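Long-range contact in type III secretion T3S chaperone (Chlamydia trachomatis, PDB 3K29), which is of uncertain function but probably acts as a YscO-like chaperone of the type III secretion apparatus: residues 49-60 against 76-87. Sequence-based numbering, arbitrary orientation. Where two conformers were deposited one is given.
Sequences VKNHYMQKIRQL and MKAYIKVVAIQL
Tyr53 is a knob in a hole formed by Ile80, Val83, Ala84 and Leu87. With CG anti to the backbone N (chi1 -177°), the ring reaches across the groove; Tyr53 CE1 meets Ile80 O at the ring edge, near its plane, at 3.5 Å, and Ala84 CB lies equally close to CE1. Ile57 CD1 of the same helix covers one ring face, 3.7 Å above its centre. Tyr53 CD2 touches Leu87 CD2 at 3.8 Å, the two side chains crossing at about a right angle. Ile80 is the reciprocal knob, among Tyr53, Lys56, Ile57 and Leu60. Such knobs-into-holes packing is that of an antiparallel coiled coil: helices 8-66 and 70-160 form a long hairpin, and here, close to its turn, the axes of 49-60 and 76-87 approach to 9.2 Å, with N-to-C directions 159° apart. Ile80 divides its branches, CG2 against Tyr53 CE1 (3.6 Å) and CD1 against Leu60 CD2 (3.8 Å). Leu87 CD1 touches Lys50 CB, while Val49 CG1 lies 3.6 Å from Leu87 N. No hydrogen bond joins the two segments; Lys56 NZ gives a hydrogen bond to Gln59 OE1 within its own helix.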
loop_
_atom_site.group_PDB
_atom_site.type_symbol
_atom_site.label_atom_id
_atom_site.label_comp_id
_atom_site.label_asym_id
_atom_site.label_seq_id
_atom_site.Cartn_x
_atom_site.Cartn_y
_atom_site.Cartn_z
ATOM N N VAL A 49 -1.812 4.938 33.653
ATOM C CA VAL A 49 -1.548 3.936 34.711
ATOM C C VAL A 49 -0.090 3.974 35.135
ATOM O O VAL A 49 0.189 3.953 36.317
ATOM C CB VAL A 49 -1.984 2.472 34.285
ATOM C CG1 VAL A 49 -1.765 1.487 35.466
ATOM C CG2 VAL A 49 -3.460 2.485 34.011
ATOM N N LYS A 50 0.835 4.061 34.169
ATOM C CA LYS A 50 2.260 4.141 34.492
ATOM C C LYS A 50 2.556 5.393 35.349
ATOM O O LYS A 50 3.366 5.353 36.299
ATOM C CB LYS A 50 3.095 4.162 33.211
ATOM C CG LYS A 50 4.550 3.820 33.408
ATOM C CD LYS A 50 5.384 4.163 32.131
ATOM C CE LYS A 50 6.772 3.537 32.204
ATOM N NZ LYS A 50 7.930 4.473 31.841
ATOM N N ASN A 51 1.892 6.496 35.036
ATOM C CA ASN A 51 2.111 7.701 35.827
ATOM C C ASN A 51 1.527 7.596 37.224
ATOM O O ASN A 51 2.126 8.058 38.185
ATOM C CB ASN A 51 1.652 8.945 35.049
ATOM C CG ASN A 51 2.598 9.255 33.899
ATOM O OD1 ASN A 51 3.815 9.148 34.053
ATOM N ND2 ASN A 51 2.056 9.602 32.746
ATOM N N HIS A 52 0.366 6.963 37.326
ATOM C CA HIS A 52 -0.269 6.763 38.597
ATOM C C HIS A 52 0.656 5.926 39.475
ATOM O O HIS A 52 0.781 6.145 40.701
ATOM C CB HIS A 52 -1.686 6.135 38.343
ATOM C CG HIS A 52 -2.449 5.832 39.595
ATOM N ND1 HIS A 52 -2.532 6.715 40.652
ATOM C CD2 HIS A 52 -3.180 4.753 39.958
ATOM C CE1 HIS A 52 -3.269 6.191 41.617
ATOM N NE2 HIS A 52 -3.683 5.002 41.214
ATOM N N TYR A 53 1.365 4.985 38.844
ATOM C CA TYR A 53 2.225 4.028 39.578
ATOM C C TYR A 53 3.412 4.806 40.099
ATOM O O TYR A 53 3.790 4.736 41.274
ATOM C CB TYR A 53 2.652 2.928 38.596
ATOM C CG TYR A 53 3.473 1.787 39.124
ATOM C CD1 TYR A 53 3.067 1.033 40.226
ATOM C CD2 TYR A 53 4.592 1.371 38.427
ATOM C CE1 TYR A 53 3.826 -0.070 40.655
ATOM C CE2 TYR A 53 5.364 0.312 38.842
ATOM C CZ TYR A 53 4.987 -0.397 39.963
ATOM O OH TYR A 53 5.780 -1.445 40.338
HETATM N N MSE A 54 3.979 5.589 39.203
HETATM C CA MSE A 54 5.109 6.455 39.549
HETATM C C MSE A 54 4.756 7.418 40.690
HETATM O O MSE A 54 5.498 7.548 41.639
HETATM C CB MSE A 54 5.636 7.152 38.285
HETATM C CG MSE A 54 6.219 6.157 37.289
HETATM SE SE MSE A 54 7.291 6.770 35.744
HETATM C CE MSE A 54 9.064 6.534 36.532
ATOM N N GLN A 55 3.606 8.082 40.605
ATOM C CA GLN A 55 3.144 8.973 41.707
ATOM C C GLN A 55 3.081 8.245 43.037
ATOM O O GLN A 55 3.513 8.797 44.036
ATOM C CB GLN A 55 1.723 9.493 41.463
ATOM C CG GLN A 55 1.606 10.647 40.482
ATOM C CD GLN A 55 0.137 10.895 39.957
ATOM O OE1 GLN A 55 -0.029 11.466 38.884
ATOM N NE2 GLN A 55 -0.903 10.468 40.714
ATOM N N LYS A 56 2.502 7.021 43.061
ATOM C CA LYS A 56 2.410 6.217 44.291
ATOM C C LYS A 56 3.808 5.876 44.833
ATOM O O LYS A 56 4.057 5.946 46.039
ATOM C CB LYS A 56 1.644 4.868 44.062
ATOM C CG LYS A 56 0.125 4.984 43.577
ATOM C CD LYS A 56 -0.566 6.164 44.204
ATOM C CE LYS A 56 -1.203 5.775 45.533
ATOM N NZ LYS A 56 -1.420 6.977 46.365
ATOM N N ILE A 57 4.708 5.465 43.951
ATOM C CA ILE A 57 6.057 5.095 44.403
ATOM C C ILE A 57 6.736 6.328 45.025
ATOM O O ILE A 57 7.383 6.237 46.088
ATOM C CB ILE A 57 6.835 4.578 43.195
ATOM C CG1 ILE A 57 6.227 3.231 42.747
ATOM C CG2 ILE A 57 8.356 4.310 43.506
ATOM C CD1 ILE A 57 6.660 2.879 41.310
ATOM N N ARG A 58 6.595 7.476 44.365
ATOM C CA ARG A 58 7.264 8.724 44.832
ATOM C C ARG A 58 6.648 9.159 46.112
ATOM O O ARG A 58 7.341 9.615 46.992
ATOM C CB ARG A 58 7.173 9.847 43.797
ATOM C CG ARG A 58 8.156 9.734 42.670
ATOM C CD ARG A 58 7.964 10.821 41.531
ATOM N NE ARG A 58 8.658 10.418 40.295
ATOM C CZ ARG A 58 9.994 10.404 40.207
ATOM N NH1 ARG A 58 10.708 10.788 41.261
ATOM N NH2 ARG A 58 10.602 9.978 39.107
ATOM N N GLN A 59 5.332 8.971 46.257
ATOM C CA GLN A 59 4.669 9.375 47.488
ATOM C C GLN A 59 5.210 8.526 48.639
ATOM O O GLN A 59 5.432 9.026 49.733
ATOM C CB GLN A 59 3.124 9.201 47.353
ATOM C CG GLN A 59 2.399 10.341 46.579
ATOM C CD GLN A 59 1.041 9.873 45.904
ATOM O OE1 GLN A 59 0.444 8.844 46.280
ATOM N NE2 GLN A 59 0.591 10.626 44.914
ATOM N N LEU A 60 5.379 7.215 48.401
ATOM C CA LEU A 60 5.947 6.353 49.458
ATOM C C LEU A 60 7.417 6.738 49.757
ATOM O O LEU A 60 7.818 6.747 50.911
ATOM C CB LEU A 60 5.875 4.855 49.088
ATOM C CG LEU A 60 6.649 3.904 50.030
ATOM C CD1 LEU A 60 6.152 4.033 51.472
ATOM C CD2 LEU A 60 6.374 2.448 49.570
HETATM N N MSE A 76 0.917 1.250 51.924
HETATM C CA MSE A 76 1.282 1.889 50.645
HETATM C C MSE A 76 1.794 0.860 49.670
HETATM O O MSE A 76 1.462 0.919 48.498
HETATM C CB MSE A 76 2.380 2.955 50.851
HETATM C CG MSE A 76 1.949 4.098 51.744
HETATM SE SE MSE A 76 0.437 5.090 51.054
HETATM C CE MSE A 76 -1.091 4.038 51.757
ATOM N N LYS A 77 2.620 -0.081 50.159
ATOM C CA LYS A 77 3.162 -1.140 49.295
ATOM C C LYS A 77 2.055 -2.032 48.757
ATOM O O LYS A 77 2.108 -2.527 47.591
ATOM C CB LYS A 77 4.167 -2.037 50.042
ATOM C CG LYS A 77 5.520 -1.337 50.244
ATOM C CD LYS A 77 6.428 -2.166 51.125
ATOM C CE LYS A 77 6.929 -3.436 50.421
ATOM N NZ LYS A 77 7.540 -3.133 49.107
ATOM N N ALA A 78 1.023 -2.206 49.570
ATOM C CA ALA A 78 -0.089 -3.140 49.111
ATOM C C ALA A 78 -0.807 -2.540 47.898
ATOM O O ALA A 78 -1.060 -3.204 46.896
ATOM C CB ALA A 78 -1.101 -3.362 50.261
ATOM N N TYR A 79 -1.092 -1.251 47.987
ATOM C CA TYR A 79 -1.686 -0.468 46.897
ATOM C C TYR A 79 -0.750 -0.435 45.661
ATOM O O TYR A 79 -1.206 -0.563 44.529
ATOM C CB TYR A 79 -1.987 0.971 47.361
ATOM C CG TYR A 79 -3.179 1.174 48.301
ATOM C CD1 TYR A 79 -4.449 0.795 47.940
ATOM C CD2 TYR A 79 -3.027 1.846 49.514
ATOM C CE1 TYR A 79 -5.537 0.985 48.787
ATOM C CE2 TYR A 79 -4.108 2.063 50.356
ATOM C CZ TYR A 79 -5.353 1.622 49.982
ATOM O OH TYR A 79 -6.425 1.834 50.814
ATOM N N ILE A 80 0.555 -0.208 45.894
ATOM C CA ILE A 80 1.527 -0.205 44.790
ATOM C C ILE A 80 1.501 -1.526 44.005
ATOM O O ILE A 80 1.478 -1.522 42.771
ATOM C CB ILE A 80 2.949 0.158 45.242
ATOM C CG1 ILE A 80 2.982 1.656 45.580
ATOM C CG2 ILE A 80 3.980 -0.263 44.197
ATOM C CD1 ILE A 80 4.168 2.070 46.508
ATOM N N LYS A 81 1.438 -2.649 44.720
ATOM C CA LYS A 81 1.325 -3.952 44.030
ATOM C C LYS A 81 0.132 -4.052 43.148
ATOM O O LYS A 81 0.235 -4.626 42.058
ATOM C CB LYS A 81 1.486 -5.151 44.987
ATOM C CG LYS A 81 3.014 -5.286 45.273
ATOM C CD LYS A 81 3.366 -6.069 46.515
ATOM C CE LYS A 81 4.839 -5.854 46.878
ATOM N NZ LYS A 81 5.070 -6.296 48.256
ATOM N N VAL A 82 -1.008 -3.512 43.591
ATOM C CA VAL A 82 -2.239 -3.504 42.798
ATOM C C VAL A 82 -2.044 -2.736 41.501
ATOM O O VAL A 82 -2.394 -3.219 40.427
ATOM C CB VAL A 82 -3.453 -2.928 43.607
ATOM C CG1 VAL A 82 -4.664 -2.659 42.751
ATOM C CG2 VAL A 82 -3.840 -3.895 44.748
ATOM N N VAL A 83 -1.421 -1.562 41.606
ATOM C CA VAL A 83 -1.222 -0.714 40.435
ATOM C C VAL A 83 -0.243 -1.369 39.467
ATOM O O VAL A 83 -0.401 -1.239 38.267
ATOM C CB VAL A 83 -0.750 0.731 40.845
ATOM C CG1 VAL A 83 -0.669 1.617 39.619
ATOM C CG2 VAL A 83 -1.765 1.319 41.783
ATOM N N ALA A 84 0.794 -2.017 39.991
ATOM C CA ALA A 84 1.784 -2.704 39.178
ATOM C C ALA A 84 1.143 -3.734 38.229
ATOM O O ALA A 84 1.538 -3.869 37.073
ATOM C CB ALA A 84 2.761 -3.357 40.040
ATOM N N ILE A 85 0.140 -4.458 38.719
ATOM C CA ILE A 85 -0.584 -5.444 37.905
ATOM C C ILE A 85 -1.466 -4.696 36.897
ATOM O O ILE A 85 -1.553 -5.097 35.763
ATOM C CB ILE A 85 -1.433 -6.396 38.815
ATOM C CG1 ILE A 85 -0.518 -7.237 39.704
ATOM C CG2 ILE A 85 -2.405 -7.343 37.986
ATOM C CD1 ILE A 85 -1.274 -7.953 40.846
ATOM N N GLN A 86 -2.109 -3.608 37.287
ATOM C CA GLN A 86 -2.852 -2.862 36.287
ATOM C C GLN A 86 -1.922 -2.429 35.163
ATOM O O GLN A 86 -2.325 -2.443 33.979
ATOM C CB GLN A 86 -3.499 -1.604 36.835
ATOM C CG GLN A 86 -4.392 -1.791 38.025
ATOM C CD GLN A 86 -4.864 -0.436 38.576
ATOM O OE1 GLN A 86 -5.269 0.445 37.793
ATOM N NE2 GLN A 86 -4.802 -0.256 39.894
ATOM N N LEU A 87 -0.715 -1.969 35.528
ATOM C CA LEU A 87 0.256 -1.551 34.526
ATOM C C LEU A 87 0.640 -2.714 33.573
ATOM O O LEU A 87 0.621 -2.513 32.351
ATOM C CB LEU A 87 1.519 -0.923 35.172
ATOM C CG LEU A 87 2.607 -0.488 34.188
ATOM C CD1 LEU A 87 1.938 0.561 33.120
ATOM C CD2 LEU A 87 3.794 0.159 34.962
#